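Local coordinates for protein 24-sterol C-methyltransferase (PDB 6F5Z) that probably transfers methyl groups from S-adenosylmethionine, as a putative methyltransferase held in complex with the Trm112 activator and bound here to S-adenosylhomocysteine, at residues F66-S71 against D95-D100; V42-T47 against H106-E111. One frame throughout, in Å; residues are numbered along the deposited sequence.

Contact 1: F66-S71 against D95-D100. With SAH (S-adenosyl-L-homocysteine), chain G.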
loop_
_atom_site.group_PDB
_atom_site.type_symbol
_atom_site.label_atom_id
_atom_site.label_comp_id
_atom_site.label_asym_id
_atom_site.label_seq_id
_atom_site.Cartn_x
_atom_site.Cartn_y
_atom_site.Cartn_z
ATOM N N PHE B 66 -9.297 -12.324 15.117
ATOM C CA PHE B 66 -8.740 -12.626 16.433
ATOM C C PHE B 66 -8.152 -11.344 16.983
ATOM O O PHE B 66 -7.228 -10.801 16.366
ATOM C CB PHE B 66 -7.626 -13.672 16.367
ATOM C CG PHE B 66 -8.046 -15.011 15.837
ATOM C CD1 PHE B 66 -8.154 -15.232 14.468
ATOM C CD2 PHE B 66 -8.343 -16.053 16.703
ATOM C CE1 PHE B 66 -8.593 -16.457 13.975
ATOM C CE2 PHE B 66 -8.743 -17.297 16.209
ATOM C CZ PHE B 66 -8.877 -17.491 14.852
ATOM N N GLY B 67 -8.685 -10.868 18.105
ATOM C CA GLY B 67 -8.198 -9.662 18.758
ATOM C C GLY B 67 -7.357 -10.079 19.949
ATOM O O GLY B 67 -7.885 -10.621 20.933
ATOM N N LEU B 68 -6.044 -9.917 19.822
ATOM C CA LEU B 68 -5.090 -10.347 20.838
ATOM C C LEU B 68 -4.710 -9.123 21.698
ATOM O O LEU B 68 -4.467 -8.031 21.167
ATOM C CB LEU B 68 -3.834 -10.948 20.155
ATOM C CG LEU B 68 -2.695 -11.401 21.090
ATOM C CD1 LEU B 68 -1.970 -12.580 20.512
ATOM C CD2 LEU B 68 -1.621 -10.277 21.295
ATOM N N ASP B 69 -4.660 -9.304 23.034
ATOM C CA ASP B 69 -4.278 -8.202 23.911
ATOM C C ASP B 69 -3.647 -8.798 25.150
ATOM O O ASP B 69 -4.002 -9.891 25.571
ATOM C CB ASP B 69 -5.464 -7.304 24.265
ATOM C CG ASP B 69 -5.000 -5.915 24.592
ATOM O OD1 ASP B 69 -4.532 -5.692 25.745
ATOM O OD2 ASP B 69 -5.073 -5.052 23.704
ATOM N N GLY B 70 -2.668 -8.117 25.699
ATOM C CA GLY B 70 -2.020 -8.598 26.920
ATOM C C GLY B 70 -2.795 -8.240 28.183
ATOM O O GLY B 70 -2.413 -8.669 29.276
ATOM N N SER B 71 -3.853 -7.413 28.053
ATOM C CA SER B 71 -4.720 -7.006 29.159
ATOM C C SER B 71 -6.006 -7.838 29.161
ATOM O O SER B 71 -6.861 -7.645 28.285
ATOM C CB SER B 71 -5.051 -5.516 29.085
ATOM O OG SER B 71 -6.160 -5.188 29.913
ATOM N N ASP B 95 5.459 -11.107 21.896
ATOM C CA ASP B 95 6.716 -11.826 21.675
ATOM C C ASP B 95 6.542 -13.280 21.302
ATOM O O ASP B 95 7.512 -13.910 20.868
ATOM C CB ASP B 95 7.657 -11.688 22.888
ATOM C CG ASP B 95 9.123 -11.768 22.512
ATOM O OD1 ASP B 95 9.535 -11.056 21.574
ATOM O OD2 ASP B 95 9.859 -12.534 23.162
ATOM N N ASP B 96 5.325 -13.832 21.449
ATOM C CA ASP B 96 5.118 -15.250 21.104
ATOM C C ASP B 96 3.684 -15.384 20.643
ATOM O O ASP B 96 2.779 -15.527 21.483
ATOM C CB ASP B 96 5.363 -16.154 22.341
ATOM C CG ASP B 96 6.807 -16.214 22.820
ATOM O OD1 ASP B 96 7.636 -16.817 22.117
ATOM O OD2 ASP B 96 7.105 -15.639 23.894
ATOM N N LEU B 97 3.456 -15.248 19.317
ATOM C CA LEU B 97 2.076 -15.278 18.800
ATOM C C LEU B 97 1.559 -16.705 18.734
ATOM O O LEU B 97 2.182 -17.558 18.094
ATOM C CB LEU B 97 1.952 -14.582 17.450
ATOM C CG LEU B 97 2.489 -13.135 17.423
ATOM C CD1 LEU B 97 2.339 -12.516 15.997
ATOM C CD2 LEU B 97 1.814 -12.251 18.492
ATOM N N PRO B 98 0.360 -16.924 19.325
ATOM C CA PRO B 98 -0.174 -18.281 19.456
ATOM C C PRO B 98 -0.975 -18.719 18.244
ATOM O O PRO B 98 -2.067 -19.278 18.374
ATOM C CB PRO B 98 -1.012 -18.188 20.740
ATOM C CG PRO B 98 -1.578 -16.804 20.692
ATOM C CD PRO B 98 -0.458 -15.957 20.093
ATOM N N PHE B 99 -0.393 -18.492 17.055
ATOM C CA PHE B 99 -0.995 -18.888 15.790
ATOM C C PHE B 99 -0.032 -19.698 14.987
ATOM O O PHE B 99 1.195 -19.454 15.025
ATOM C CB PHE B 99 -1.420 -17.666 14.956
ATOM C CG PHE B 99 -2.373 -16.771 15.684
ATOM C CD1 PHE B 99 -3.737 -17.026 15.671
ATOM C CD2 PHE B 99 -1.914 -15.663 16.384
ATOM C CE1 PHE B 99 -4.612 -16.234 16.416
ATOM C CE2 PHE B 99 -2.799 -14.854 17.100
ATOM C CZ PHE B 99 -4.131 -15.159 17.128
ATOM N N ASP B 100 -0.570 -20.684 14.249
ATOM C CA ASP B 100 0.231 -21.536 13.385
ATOM C C ASP B 100 0.962 -20.754 12.299
ATOM O O ASP B 100 0.505 -19.674 11.903
ATOM C CB ASP B 100 -0.699 -22.518 12.655
ATOM C CG ASP B 100 -1.217 -23.641 13.516
ATOM O OD1 ASP B 100 -0.664 -23.852 14.616
ATOM O OD2 ASP B 100 -2.154 -24.342 13.073
HETATM N N SAH G . -5.457 -0.793 18.947
HETATM C CA SAH G . -6.251 -0.095 19.994
HETATM C CB SAH G . -5.551 -0.040 21.409
HETATM C CG SAH G . -4.255 0.766 21.403
HETATM S SD SAH G . -3.516 0.809 23.078
HETATM C C SAH G . -6.632 1.347 19.568
HETATM O O SAH G . -6.225 1.686 18.375
HETATM O OXT SAH G . -7.268 2.081 20.289
HETATM C "C5'" SAH G . -2.314 -0.543 23.034
HETATM C "C4'" SAH G . -2.935 -1.913 23.233
HETATM O "O4'" SAH G . -1.886 -2.902 23.060
HETATM C "C3'" SAH G . -3.473 -2.085 24.659
HETATM O "O3'" SAH G . -4.803 -2.602 24.682
HETATM C "C2'" SAH G . -2.407 -2.950 25.342
HETATM O "O2'" SAH G . -2.880 -3.774 26.405
HETATM C "C1'" SAH G . -1.862 -3.775 24.177
HETATM N N9 SAH G . -0.484 -4.238 24.351
HETATM C C8 SAH G . 0.622 -3.466 24.615
HETATM N N7 SAH G . 1.744 -4.142 24.673
HETATM C C5 SAH G . 1.354 -5.450 24.423
HETATM C C6 SAH G . 2.076 -6.663 24.348
HETATM N N6 SAH G . 3.395 -6.764 24.557
HETATM N N1 SAH G . 1.378 -7.797 24.087
HETATM C C2 SAH G . 0.048 -7.718 23.938
HETATM N N3 SAH G . -0.737 -6.639 23.986
HETATM C C4 SAH G . -0.019 -5.523 24.228
#
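F66 and F99 both carry CG anti to their own carbonyl carbon (chi1 -61° and -57°), and from these settings the rings come together edge to face. F99 brings its edge over one face of F66, CE1 of F99 lying 3.7 Å from CG of F66, with the planes 74° apart. Two residues along the strand, L68 sends its CD1 methyl up against the CD corner of the P98 ring, 3.7 Å away, while L97 CD2 and F99 CE2 stand a little farther from the same methyl. No hydrogen bond joins the segments; apolar packing does all the work. At the strand's end D69 grips the ribose of SAH with both oxygens: OD1 accepts from O2' at 2.6 Å and OD2 from O3' at 2.7 Å. OD1 also takes the backbone N of S71 on its anti lone pair, an Asx turn that fixes the carboxylate's rotation. With an alanine here, both ribose hydroxyls would probably lose their acceptor and the turn its side-chain tie. I8 and L9 of the neighbouring UPF0434 family chain cover F66 and F99. An acidic residue ending the second strand and holding the ribose diol is a hallmark of Rossmann-fold methyltransferases.

Contact 2: V42-T47 against H106-E111. With SAH (S-adenosyl-L-homocysteine), chain G.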
loop_
_atom_site.group_PDB
_atom_site.type_symbol
_atom_site.label_atom_id
_atom_site.label_comp_id
_atom_site.label_asym_id
_atom_site.label_seq_id
_atom_site.Cartn_x
_atom_site.Cartn_y
_atom_site.Cartn_z
ATOM N N VAL B 42 -8.193 -12.308 9.970
ATOM C CA VAL B 42 -7.357 -11.189 10.384
ATOM C C VAL B 42 -7.024 -11.298 11.869
ATOM O O VAL B 42 -7.915 -11.589 12.691
ATOM C CB VAL B 42 -8.063 -9.830 10.063
ATOM C CG1 VAL B 42 -7.259 -8.609 10.583
ATOM C CG2 VAL B 42 -8.296 -9.703 8.553
ATOM N N VAL B 43 -5.777 -10.997 12.216
ATOM C CA VAL B 43 -5.322 -10.903 13.607
ATOM C C VAL B 43 -5.071 -9.414 13.898
ATOM O O VAL B 43 -4.415 -8.707 13.105
ATOM C CB VAL B 43 -4.049 -11.744 13.846
ATOM C CG1 VAL B 43 -3.427 -11.427 15.224
ATOM C CG2 VAL B 43 -4.383 -13.223 13.764
ATOM N N ASP B 44 -5.636 -8.947 15.004
ATOM C CA ASP B 44 -5.499 -7.560 15.440
ATOM C C ASP B 44 -4.630 -7.581 16.701
ATOM O O ASP B 44 -5.047 -8.139 17.746
ATOM C CB ASP B 44 -6.915 -7.015 15.756
ATOM C CG ASP B 44 -7.005 -5.627 16.322
ATOM O OD1 ASP B 44 -5.942 -4.986 16.504
ATOM O OD2 ASP B 44 -8.145 -5.173 16.584
ATOM N N LEU B 45 -3.385 -7.079 16.563
ATOM C CA LEU B 45 -2.426 -7.113 17.661
ATOM C C LEU B 45 -2.553 -5.890 18.535
ATOM O O LEU B 45 -2.297 -4.779 18.059
ATOM C CB LEU B 45 -1.021 -7.226 17.109
ATOM C CG LEU B 45 -0.703 -8.513 16.377
ATOM C CD1 LEU B 45 0.724 -8.450 15.842
ATOM C CD2 LEU B 45 -0.843 -9.745 17.279
ATOM N N GLY B 46 -2.983 -6.089 19.794
ATOM C CA GLY B 46 -3.232 -4.997 20.738
ATOM C C GLY B 46 -4.570 -4.372 20.433
ATOM O O GLY B 46 -4.711 -3.162 20.286
ATOM N N THR B 47 -5.591 -5.220 20.396
ATOM C CA THR B 47 -6.917 -4.878 19.902
ATOM C C THR B 47 -7.633 -3.746 20.656
ATOM O O THR B 47 -8.457 -3.062 20.058
ATOM C CB THR B 47 -7.764 -6.139 19.845
ATOM O OG1 THR B 47 -8.901 -5.933 19.003
ATOM C CG2 THR B 47 -8.162 -6.665 21.215
ATOM N N HIS B 106 -4.213 -11.478 7.112
ATOM C CA HIS B 106 -3.663 -10.145 7.342
ATOM C C HIS B 106 -3.547 -9.883 8.828
ATOM O O HIS B 106 -4.303 -10.456 9.629
ATOM C CB HIS B 106 -4.547 -9.036 6.746
ATOM C CG HIS B 106 -4.833 -9.212 5.300
ATOM N ND1 HIS B 106 -6.008 -9.833 4.855
ATOM C CD2 HIS B 106 -4.054 -8.909 4.243
ATOM C CE1 HIS B 106 -5.897 -9.873 3.537
ATOM N NE2 HIS B 106 -4.747 -9.353 3.111
ATOM N N VAL B 107 -2.576 -9.033 9.181
ATOM C CA VAL B 107 -2.403 -8.614 10.587
ATOM C C VAL B 107 -2.519 -7.087 10.581
ATOM O O VAL B 107 -1.942 -6.400 9.727
ATOM C CB VAL B 107 -1.007 -9.041 11.116
ATOM C CG1 VAL B 107 -0.744 -8.481 12.521
ATOM C CG2 VAL B 107 -0.893 -10.564 11.143
ATOM N N TRP B 108 -3.267 -6.558 11.566
ATOM C CA TRP B 108 -3.459 -5.143 11.791
ATOM C C TRP B 108 -2.942 -4.813 13.184
ATOM O O TRP B 108 -3.134 -5.590 14.118
ATOM C CB TRP B 108 -4.978 -4.833 11.782
ATOM C CG TRP B 108 -5.352 -3.523 12.421
ATOM C CD1 TRP B 108 -5.723 -3.324 13.725
ATOM C CD2 TRP B 108 -5.300 -2.223 11.809
ATOM N NE1 TRP B 108 -5.965 -1.972 13.950
ATOM C CE2 TRP B 108 -5.677 -1.274 12.796
ATOM C CE3 TRP B 108 -4.966 -1.767 10.514
ATOM C CZ2 TRP B 108 -5.824 0.085 12.500
ATOM C CZ3 TRP B 108 -5.066 -0.410 10.230
ATOM C CH2 TRP B 108 -5.453 0.506 11.238
ATOM N N SER B 109 -2.315 -3.655 13.335
ATOM C CA SER B 109 -1.986 -3.169 14.661
ATOM C C SER B 109 -2.009 -1.643 14.656
ATOM O O SER B 109 -1.365 -1.013 13.819
ATOM C CB SER B 109 -0.658 -3.734 15.140
ATOM O OG SER B 109 -0.349 -3.258 16.443
ATOM N N MET B 110 -2.728 -1.050 15.609
ATOM C CA MET B 110 -2.769 0.417 15.720
ATOM C C MET B 110 -2.367 0.798 17.155
ATOM O O MET B 110 -2.929 0.265 18.136
ATOM C CB MET B 110 -4.190 0.944 15.441
ATOM C CG MET B 110 -4.433 2.401 15.828
ATOM S SD MET B 110 -3.503 3.524 14.755
ATOM C CE MET B 110 -4.203 5.127 15.212
ATOM N N GLU B 111 -1.414 1.728 17.261
ATOM C CA GLU B 111 -1.011 2.289 18.544
ATOM C C GLU B 111 -0.612 1.213 19.556
ATOM O O GLU B 111 -0.832 1.425 20.768
ATOM C CB GLU B 111 -2.168 3.180 19.081
ATOM C CG GLU B 111 -2.211 4.528 18.383
ATOM C CD GLU B 111 -1.072 5.405 18.861
ATOM O OE1 GLU B 111 0.100 5.117 18.507
ATOM O OE2 GLU B 111 -1.331 6.310 19.687
HETATM N N SAH G . -5.457 -0.793 18.947
HETATM C CA SAH G . -6.251 -0.095 19.994
HETATM C CB SAH G . -5.551 -0.040 21.409
HETATM C CG SAH G . -4.255 0.766 21.403
HETATM S SD SAH G . -3.516 0.809 23.078
HETATM C C SAH G . -6.632 1.347 19.568
HETATM O O SAH G . -6.225 1.686 18.375
HETATM O OXT SAH G . -7.268 2.081 20.289
HETATM C "C5'" SAH G . -2.314 -0.543 23.034
HETATM C "C4'" SAH G . -2.935 -1.913 23.233
HETATM O "O4'" SAH G . -1.886 -2.902 23.060
HETATM C "C3'" SAH G . -3.473 -2.085 24.659
HETATM O "O3'" SAH G . -4.803 -2.602 24.682
HETATM C "C2'" SAH G . -2.407 -2.950 25.342
HETATM O "O2'" SAH G . -2.880 -3.774 26.405
HETATM C "C1'" SAH G . -1.862 -3.775 24.177
HETATM N N9 SAH G . -0.484 -4.238 24.351
HETATM C C8 SAH G . 0.622 -3.466 24.615
HETATM N N7 SAH G . 1.744 -4.142 24.673
HETATM C C5 SAH G . 1.354 -5.450 24.423
HETATM C C6 SAH G . 2.076 -6.663 24.348
HETATM N N6 SAH G . 3.395 -6.764 24.557
HETATM N N1 SAH G . 1.378 -7.797 24.087
HETATM C C2 SAH G . 0.048 -7.718 23.938
HETATM N N3 SAH G . -0.737 -6.639 23.986
HETATM C C4 SAH G . -0.019 -5.523 24.228
HETATM O O HOH W 1 -4.369 -2.902 17.190
#
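D44 and W108 are bridge partners in a parallel strand pair, both reaching out from the same sheet face. With CG anti to the backbone N (chi1 176°), D44 lays its carboxylate beside the five-membered ring of W108. Its CB stands on the face shared with V42 and H106, and CG is 3.7 Å from W108 CD1. OD1 comes to the indole edge in the ring plane, 3.2 Å from that CD1, and lies 2.7 Å from a water that accepts from M110 N. OD2 turns to T47, whose OG1 donates to it at 2.6 Å from above the carboxylate plane, tying the loop after the strand back to the strand's end. Backbone bonds hold the register: V43 N to H106 O, W108 N to V43 O and L45 N to W108 O. S109 OG donates to L45 O at 3.0 Å, tilted from the carbonyl plane. L45 CD1 meets V107 CG1 at 3.6 Å on the face V43 and V107 share. Where the strands part, G46 O and M110 O accept from the SAH amino N, at 2.8 and 2.9 Å. Strands 134-140 and 64-69 flank the pair, and helices 16-33 and 51-60 cover the face carrying D44 and W108.

In the fold
Contacts 1 and 2 lie about 10 Å apart, centre to centre, and both reach one mixed sheet within the methyltransferase domain; 95-100 is loop between strands 87-91 and 104-110. Along the chain come 42-47, 66-71, 95-100 and 106-111, so the pair of contact 1 falls between the partners of contact 2. Strands 64-69 and 41-45 are neighbours, joined by probable backbone hydrogen bonds from D44 N to F66 O and from G46 N to L68 O. The C-terminal ends of strands 41-45, 64-69 and 104-110 converge on SAH: contact 1 takes its ribose, contact 2 its amino group. Contact 1 alone also meets the UPF0434 family chain, so the cofactor site and partner interface share one strand.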